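Local atomic coordinates of DNA polymerase (Pyrobaculum calidifontis, PDB entry 5MDN), a protein that probably synthesises DNA by adding deoxyribonucleotides from their triphosphates to a growing strand, with release of diphosphate, as a family B DNA polymerase. Residues A[350-356]-A[502-506]; A[157-161]-A[496-500]. All blocks are in the same frame, centred on the assembly; numbering follows the deposited sequence.

Contact 1 (A[350-356]-A[502-506]); sequences FLIQLSS and ERQRA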
ATOM      1  N   PHE A 350      -2.462  -2.610 -13.207  1.00 55.74           N
ATOM      2  CA  PHE A 350      -2.067  -3.634 -12.245  1.00 53.22           C
ATOM      3  C   PHE A 350      -3.072  -3.737 -11.103  1.00 54.62           C
ATOM      4  O   PHE A 350      -3.458  -4.841 -10.698  1.00 56.05           O
ATOM      5  CB  PHE A 350      -0.670  -3.331 -11.705  1.00 52.03           C
ATOM      6  CG  PHE A 350      -0.238  -4.247 -10.596  1.00 50.45           C
ATOM      7  CD1 PHE A 350       0.011  -5.588 -10.842  1.00 49.55           C
ATOM      8  CD2 PHE A 350      -0.076  -3.764  -9.309  1.00 50.05           C
ATOM      9  CE1 PHE A 350       0.408  -6.434  -9.818  1.00 50.33           C
ATOM     10  CE2 PHE A 350       0.320  -4.601  -8.284  1.00 51.15           C
ATOM     11  CZ  PHE A 350       0.563  -5.938  -8.537  1.00 51.09           C
ATOM     12  N   LEU A 351      -3.493  -2.591 -10.560  1.00 53.57           N
ATOM     13  CA  LEU A 351      -4.408  -2.594  -9.423  1.00 54.22           C
ATOM     14  C   LEU A 351      -5.745  -3.234  -9.780  1.00 52.96           C
ATOM     15  O   LEU A 351      -6.373  -3.884  -8.936  1.00 52.22           O
ATOM     16  CB  LEU A 351      -4.613  -1.167  -8.917  1.00 55.78           C
ATOM     17  CG  LEU A 351      -3.426  -0.560  -8.169  1.00 58.17           C
ATOM     18  CD1 LEU A 351      -3.571   0.949  -8.054  1.00 62.55           C
ATOM     19  CD2 LEU A 351      -3.276  -1.196  -6.797  1.00 58.55           C
ATOM     20  N   ILE A 352      -6.203  -3.051 -11.022  1.00 54.20           N
ATOM     21  CA  ILE A 352      -7.453  -3.675 -11.452  1.00 52.65           C
ATOM     22  C   ILE A 352      -7.331  -5.193 -11.408  1.00 52.68           C
ATOM     23  O   ILE A 352      -8.248  -5.892 -10.958  1.00 53.29           O
ATOM     24  CB  ILE A 352      -7.849  -3.171 -12.852  1.00 52.14           C
ATOM     25  CG1 ILE A 352      -8.260  -1.698 -12.787  1.00 52.82           C
ATOM     26  CG2 ILE A 352      -8.970  -4.016 -13.435  1.00 50.38           C
ATOM     27  CD1 ILE A 352      -8.591  -1.093 -14.131  1.00 51.78           C
ATOM     28  N   GLN A 353      -6.195  -5.728 -11.864  1.00 54.65           N
ATOM     29  CA  GLN A 353      -5.991  -7.171 -11.811  1.00 54.38           C
ATOM     30  C   GLN A 353      -5.779  -7.642 -10.378  1.00 53.54           C
ATOM     31  O   GLN A 353      -6.287  -8.699  -9.985  1.00 56.45           O
ATOM     32  CB  GLN A 353      -4.808  -7.569 -12.692  1.00 53.84           C
ATOM     33  CG  GLN A 353      -4.986  -7.222 -14.160  1.00 55.13           C
ATOM     34  CD  GLN A 353      -6.214  -7.870 -14.764  1.00 56.17           C
ATOM     35  OE1 GLN A 353      -6.521  -9.028 -14.483  1.00 56.22           O
ATOM     36  NE2 GLN A 353      -6.924  -7.125 -15.604  1.00 56.61           N
ATOM     37  N   LEU A 354      -5.035  -6.870  -9.584  1.00 54.26           N
ATOM     38  CA  LEU A 354      -4.876  -7.195  -8.173  1.00 51.32           C
ATOM     39  C   LEU A 354      -6.197  -7.111  -7.419  1.00 49.36           C
ATOM     40  O   LEU A 354      -6.298  -7.640  -6.307  1.00 49.31           O
ATOM     41  CB  LEU A 354      -3.841  -6.265  -7.531  1.00 51.61           C
ATOM     42  CG  LEU A 354      -3.311  -6.668  -6.151  1.00 52.23           C
ATOM     43  CD1 LEU A 354      -2.629  -8.026  -6.222  1.00 52.66           C
ATOM     44  CD2 LEU A 354      -2.364  -5.615  -5.596  1.00 53.47           C
ATOM     45  N   SER A 355      -7.202  -6.436  -7.987  1.00 50.17           N
ATOM     46  CA  SER A 355      -8.531  -6.403  -7.384  1.00 49.83           C
ATOM     47  C   SER A 355      -9.337  -7.652  -7.728  1.00 51.98           C
ATOM     48  O   SER A 355     -10.080  -8.164  -6.883  1.00 52.44           O
ATOM     49  CB  SER A 355      -9.276  -5.145  -7.828  1.00 48.34           C
ATOM     50  OG  SER A 355     -10.615  -5.165  -7.367  1.00 48.57           O
ATOM     51  N   SER A 356      -9.213  -8.148  -8.964  1.00 52.30           N
ATOM     52  CA  SER A 356      -9.939  -9.353  -9.350  1.00 51.84           C
ATOM     53  C   SER A 356      -9.315 -10.589  -8.715  1.00 51.27           C
ATOM     54  O   SER A 356     -10.027 -11.525  -8.326  1.00 56.06           O
ATOM     55  CB  SER A 356      -9.980  -9.483 -10.872  1.00 52.63           C
ATOM     56  OG  SER A 356      -8.674  -9.578 -11.415  1.00 53.64           O
ATOM     57  N   GLU A 502      -0.104  -8.115 -16.802  1.00 67.10           N
ATOM     58  CA  GLU A 502      -0.470  -7.562 -15.502  1.00 65.85           C
ATOM     59  C   GLU A 502      -1.225  -8.587 -14.664  1.00 62.58           C
ATOM     60  O   GLU A 502      -0.941  -8.762 -13.473  1.00 60.22           O
ATOM     61  CB  GLU A 502      -1.302  -6.293 -15.687  1.00 68.83           C
ATOM     62  CG  GLU A 502      -0.536  -5.107 -16.265  1.00 73.09           C
ATOM     63  CD  GLU A 502       0.454  -4.494 -15.285  1.00 78.34           C
ATOM     64  OE1 GLU A 502       0.539  -4.967 -14.133  1.00 85.61           O
ATOM     65  OE2 GLU A 502       1.145  -3.527 -15.669  1.00 85.43           O
ATOM     66  N   ARG A 503      -2.207  -9.261 -15.268  1.00 62.77           N
ATOM     67  CA  ARG A 503      -2.926 -10.319 -14.566  1.00 61.40           C
ATOM     68  C   ARG A 503      -1.979 -11.423 -14.115  1.00 56.57           C
ATOM     69  O   ARG A 503      -2.112 -11.953 -13.005  1.00 53.31           O
ATOM     70  CB  ARG A 503      -4.028 -10.885 -15.462  1.00 63.80           C
ATOM     71  CG  ARG A 503      -4.498 -12.277 -15.071  1.00 64.61           C
ATOM     72  CD  ARG A 503      -5.880 -12.585 -15.621  1.00 65.97           C
ATOM     73  NE  ARG A 503      -6.935 -12.090 -14.742  1.00 69.30           N
ATOM     74  CZ  ARG A 503      -7.402 -12.759 -13.693  1.00 72.29           C
ATOM     75  NH1 ARG A 503      -6.907 -13.951 -13.390  1.00 73.50           N
ATOM     76  NH2 ARG A 503      -8.365 -12.237 -12.945  1.00 73.10           N
ATOM     77  N   GLN A 504      -1.016 -11.788 -14.966  1.00 59.10           N
ATOM     78  CA  GLN A 504      -0.036 -12.802 -14.587  1.00 57.87           C
ATOM     79  C   GLN A 504       0.773 -12.364 -13.371  1.00 57.00           C
ATOM     80  O   GLN A 504       1.006 -13.162 -12.454  1.00 55.92           O
ATOM     81  CB  GLN A 504       0.882 -13.108 -15.771  1.00 57.90           C
ATOM     82  CG  GLN A 504       2.107 -13.955 -15.435  1.00 59.13           C
ATOM     83  CD  GLN A 504       3.312 -13.118 -15.046  1.00 58.89           C
ATOM     84  OE1 GLN A 504       4.160 -13.554 -14.266  1.00 60.34           O
ATOM     85  NE2 GLN A 504       3.393 -11.909 -15.589  1.00 57.34           N
ATOM     86  N   ARG A 505       1.218 -11.105 -13.345  1.00 55.50           N
ATOM     87  CA  ARG A 505       2.012 -10.639 -12.213  1.00 55.67           C
ATOM     88  C   ARG A 505       1.167 -10.540 -10.948  1.00 51.79           C
ATOM     89  O   ARG A 505       1.649 -10.839  -9.848  1.00 48.29           O
ATOM     90  CB  ARG A 505       2.661  -9.290 -12.527  1.00 60.12           C
ATOM     91  CG  ARG A 505       3.414  -8.709 -11.337  1.00 64.98           C
ATOM     92  CD  ARG A 505       4.380  -7.604 -11.724  1.00 67.43           C
ATOM     93  NE  ARG A 505       4.815  -6.854 -10.547  1.00 74.25           N
ATOM     94  CZ  ARG A 505       4.330  -5.671 -10.182  1.00 80.08           C
ATOM     95  NH1 ARG A 505       3.391  -5.080 -10.908  1.00 82.40           N
ATOM     96  NH2 ARG A 505       4.794  -5.074  -9.092  1.00 78.71           N
ATOM     97  N   ALA A 506      -0.096 -10.123 -11.082  1.00 54.77           N
ATOM     98  CA  ALA A 506      -0.960  -9.990  -9.913  1.00 51.88           C
ATOM     99  C   ALA A 506      -1.128 -11.322  -9.195  1.00 48.26           C
ATOM    100  O   ALA A 506      -1.151 -11.374  -7.960  1.00 47.79           O
ATOM    101  CB  ALA A 506      -2.320  -9.428 -10.323  1.00 53.78           C
TER

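Contact 2 (A[157-161]-A[496-500]); sequences EGFPP and EYRLL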
ATOM      1  N   GLU A 157     -13.800 -15.053 -18.617  1.00 85.79           N
ATOM      2  CA  GLU A 157     -12.554 -14.417 -19.015  1.00 86.72           C
ATOM      3  C   GLU A 157     -12.853 -13.314 -20.021  1.00 84.59           C
ATOM      4  O   GLU A 157     -13.576 -13.529 -20.999  1.00 85.88           O
ATOM      5  CB  GLU A 157     -11.592 -15.447 -19.606  1.00 91.81           C
ATOM      6  CG  GLU A 157     -11.012 -16.420 -18.586  1.00 97.00           C
ATOM      7  CD  GLU A 157     -10.091 -15.740 -17.585  1.00103.15           C
ATOM      8  OE1 GLU A 157     -10.597 -15.150 -16.605  1.00105.19           O
ATOM      9  OE2 GLU A 157      -8.858 -15.788 -17.783  1.00106.30           O
ATOM     10  N   GLY A 158     -12.299 -12.132 -19.781  1.00 87.31           N
ATOM     11  CA  GLY A 158     -12.595 -10.991 -20.623  1.00 82.58           C
ATOM     12  C   GLY A 158     -11.863  -9.743 -20.182  1.00 78.07           C
ATOM     13  O   GLY A 158     -11.597  -9.554 -18.991  1.00 82.34           O
ATOM     14  N   PHE A 159     -11.529  -8.891 -21.133  1.00 73.35           N
ATOM     15  CA  PHE A 159     -10.711  -7.733 -20.829  1.00 73.46           C
ATOM     16  C   PHE A 159     -11.550  -6.614 -20.219  1.00 68.11           C
ATOM     17  O   PHE A 159     -12.761  -6.537 -20.450  1.00 67.83           O
ATOM     18  CB  PHE A 159      -9.996  -7.240 -22.082  1.00 77.14           C
ATOM     19  CG  PHE A 159      -8.946  -8.188 -22.586  1.00 81.94           C
ATOM     20  CD1 PHE A 159      -7.642  -8.131 -22.104  1.00 85.11           C
ATOM     21  CD2 PHE A 159      -9.267  -9.150 -23.525  1.00 86.30           C
ATOM     22  CE1 PHE A 159      -6.683  -9.018 -22.564  1.00 85.82           C
ATOM     23  CE2 PHE A 159      -8.319 -10.035 -23.988  1.00 90.44           C
ATOM     24  CZ  PHE A 159      -7.025  -9.972 -23.510  1.00 88.77           C
ATOM     25  N   PRO A 160     -10.929  -5.751 -19.421  1.00 68.07           N
ATOM     26  CA  PRO A 160     -11.676  -4.669 -18.792  1.00 67.94           C
ATOM     27  C   PRO A 160     -12.280  -3.747 -19.839  1.00 67.48           C
ATOM     28  O   PRO A 160     -11.699  -3.543 -20.919  1.00 71.69           O
ATOM     29  CB  PRO A 160     -10.613  -3.944 -17.957  1.00 68.14           C
ATOM     30  CG  PRO A 160      -9.557  -4.979 -17.717  1.00 68.17           C
ATOM     31  CD  PRO A 160      -9.530  -5.802 -18.957  1.00 68.86           C
ATOM     32  N   PRO A 161     -13.443  -3.177 -19.553  1.00 65.74           N
ATOM     33  CA  PRO A 161     -14.034  -2.205 -20.468  1.00 65.26           C
ATOM     34  C   PRO A 161     -13.327  -0.869 -20.348  1.00 63.95           C
ATOM     35  O   PRO A 161     -12.558  -0.649 -19.399  1.00 64.74           O
ATOM     36  CB  PRO A 161     -15.490  -2.115 -19.986  1.00 66.47           C
ATOM     37  CG  PRO A 161     -15.411  -2.414 -18.530  1.00 66.62           C
ATOM     38  CD  PRO A 161     -14.256  -3.369 -18.340  1.00 67.32           C
ATOM     39  N   GLU A 496      -3.513  -6.359 -25.681  1.00 93.13           N
ATOM     40  CA  GLU A 496      -3.981  -7.626 -25.131  1.00 89.71           C
ATOM     41  C   GLU A 496      -2.870  -8.383 -24.409  1.00 84.23           C
ATOM     42  O   GLU A 496      -3.149  -9.144 -23.476  1.00 84.19           O
ATOM     43  CB  GLU A 496      -4.570  -8.486 -26.250  1.00 93.99           C
ATOM     44  CG  GLU A 496      -5.806  -7.892 -26.910  1.00 98.85           C
ATOM     45  CD  GLU A 496      -5.471  -6.974 -28.074  1.00100.31           C
ATOM     46  OE1 GLU A 496      -4.273  -6.700 -28.292  1.00 98.58           O
ATOM     47  OE2 GLU A 496      -6.408  -6.524 -28.767  1.00100.50           O
ATOM     48  N   TYR A 497      -1.613  -8.197 -24.825  1.00 88.32           N
ATOM     49  CA  TYR A 497      -0.505  -8.861 -24.140  1.00 83.82           C
ATOM     50  C   TYR A 497      -0.207  -8.199 -22.801  1.00 80.56           C
ATOM     51  O   TYR A 497       0.008  -8.887 -21.796  1.00 77.91           O
ATOM     52  CB  TYR A 497       0.742  -8.860 -25.029  1.00 83.39           C
ATOM     53  CG  TYR A 497       1.928  -9.605 -24.444  1.00 80.04           C
ATOM     54  CD1 TYR A 497       2.853  -8.960 -23.631  1.00 78.66           C
ATOM     55  CD2 TYR A 497       2.124 -10.954 -24.713  1.00 78.43           C
ATOM     56  CE1 TYR A 497       3.934  -9.640 -23.097  1.00 79.43           C
ATOM     57  CE2 TYR A 497       3.203 -11.641 -24.184  1.00 80.94           C
ATOM     58  CZ  TYR A 497       4.104 -10.980 -23.378  1.00 82.76           C
ATOM     59  OH  TYR A 497       5.177 -11.663 -22.851  1.00 88.66           O
ATOM     60  N   ARG A 498      -0.181  -6.864 -22.771  1.00 76.83           N
ATOM     61  CA  ARG A 498       0.156  -6.149 -21.544  1.00 81.83           C
ATOM     62  C   ARG A 498      -0.891  -6.386 -20.463  1.00 80.98           C
ATOM     63  O   ARG A 498      -0.561  -6.475 -19.275  1.00 83.69           O
ATOM     64  CB  ARG A 498       0.313  -4.659 -21.843  1.00 87.38           C
ATOM     65  CG  ARG A 498       1.534  -4.353 -22.694  1.00 94.46           C
ATOM     66  CD  ARG A 498       1.673  -2.872 -22.994  1.00 97.47           C
ATOM     67  NE  ARG A 498       2.057  -2.644 -24.385  1.00 98.72           N
ATOM     68  CZ  ARG A 498       1.223  -2.251 -25.343  1.00101.15           C
ATOM     69  NH1 ARG A 498      -0.055  -2.030 -25.068  1.00101.23           N
ATOM     70  NH2 ARG A 498       1.671  -2.074 -26.577  1.00102.96           N
ATOM     71  N   LEU A 499      -2.163  -6.478 -20.858  1.00 81.10           N
ATOM     72  CA  LEU A 499      -3.216  -6.761 -19.891  1.00 79.40           C
ATOM     73  C   LEU A 499      -3.030  -8.141 -19.274  1.00 75.41           C
ATOM     74  O   LEU A 499      -3.183  -8.313 -18.059  1.00 76.51           O
ATOM     75  CB  LEU A 499      -4.584  -6.653 -20.560  1.00 81.11           C
ATOM     76  CG  LEU A 499      -5.100  -5.238 -20.819  1.00 83.55           C
ATOM     77  CD1 LEU A 499      -5.900  -5.225 -22.098  1.00 85.62           C
ATOM     78  CD2 LEU A 499      -5.955  -4.767 -19.658  1.00 83.10           C
ATOM     79  N   LEU A 500      -2.707  -9.139 -20.101  1.00 72.01           N
ATOM     80  CA  LEU A 500      -2.453 -10.484 -19.594  1.00 69.81           C
ATOM     81  C   LEU A 500      -1.189 -10.545 -18.745  1.00 70.14           C
ATOM     82  O   LEU A 500      -1.120 -11.332 -17.793  1.00 70.66           O
ATOM     83  CB  LEU A 500      -2.351 -11.464 -20.761  1.00 69.61           C
ATOM     84  CG  LEU A 500      -3.675 -11.941 -21.361  1.00 69.35           C
ATOM     85  CD1 LEU A 500      -3.432 -12.752 -22.627  1.00 67.81           C
ATOM     86  CD2 LEU A 500      -4.480 -12.745 -20.350  1.00 69.66           C
TER

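Contact 1 (A[350-356]-A[502-506])
Phe350, Gln353 and Ser356, in the last two turns of helix 326-356, meet Glu502, Arg503, Arg505 and Ala506 on helix 495-512, the second of the two long fingers helices of the family B fold. The segment axes approach to 8.4 Å and cross at -52°, with Ala506 where they come together: its CB lies 3.9 Å from Gln353 CB, and its small size lets the backbones approach. With CG anti to the backbone N (chi1 174°), the Phe350 ring leans past this methyl, CE1 to Ala506 CB 4.1 Å. The extended Arg505 chain carries its guanidinium over one face of the ring in a cation-pi stack, planes 29° apart, with CZ 4.2 Å from the ring centroid and NH1 offset toward the rim. Glu502 OE1 comes to the ring edge near its plane, 3.4 Å from Phe350 CD1. Were Phe350 an alanine, the Arg505 guanidinium would probably lose its platform and be free to swing, and a gap would open beside Ala506. One turn along from Phe350, Gln353 bends at chi2 over the backbone of Arg503, and its OE1 accepts a weak, bent hydrogen bond from Arg503 NE (3.1 Å). Ser356 OG donates a hydrogen bond to Gln353 O and lies 3.1 Å from Arg503 NH2. Arg505, at the exposed border, thus probably has its charge met by the ring face and by solvent, and Arg503 by neutral oxygens, while Glu502 OE1 probably favours the positive hydrogens of the ring edge.

Contact 2 (A[157-161]-A[496-500])
Phe159 holds CG anti to its own carbonyl carbon (chi1 -68°), and a chi2 of -87° turns the ring so that its CD1-CE1 side meets helix 495-512. Leu499 answers from the helix with CG likewise beside the backbone N (chi1 -76°), which turns the branch toward the loop, where its two methyls meet different partners. CD1 touches the ring obliquely, 3.4 Å from Phe159 CD1, whereas CD2 reaches the next residue of the loop, 3.8 Å from Pro160 CD. The CB of Leu499 lies in the plane of the ring at its edge, 3.7 Å from Phe159 CE1, and makes the stem of the leucine part of the contact as well as its branches. Pro160 and Leu499 run past each other in opposite directions, the proline meeting the methyl through CD and CG.

Farther out along the ring the partners change. Phe159 CE1 approaches the carbonyl O of Glu496 at 3.7 Å, and CZ lies 4.0 Å from Glu496 CB, while the carboxylate of that residue leads away from the loop. Leu500 adds its CG, 4.4 Å from Phe159 CE1. The grip is therefore one of van der Waals contact, with the CD1-CE1-CZ side of the ring set against one helical turn and a proline stiffening the loop beside it. On the loop side, Phe159 O accepts a hydrogen bond from Trp130 NE1, and Pro160 rests on Trp4. The loop itself runs from strand 144-155, in the sheet that begins with strand 5-12, to strand 165-172 of the exonuclease sheet, and touches the first turns of fingers helix 495-512.

Contacts 1 and 2 have their centres about 10 Å apart and share helix 495-512: contact 2 uses its first turns, at 496-500, and contact 1 the next ones, at 502-506. Along the chain their segments alternate, in the order 157-161, 350-356, 496-500, 502-506. The two partners of the helix also meet each other, Gln353 NE2 lying 4.0 Å from Pro160 CG in plain packing. One fingers helix is thereby seated on both the loop leading into the exonuclease sheet and the end of helix 326-356, so that parts of the chain far apart in sequence come together, away from the annotated magnesium sites.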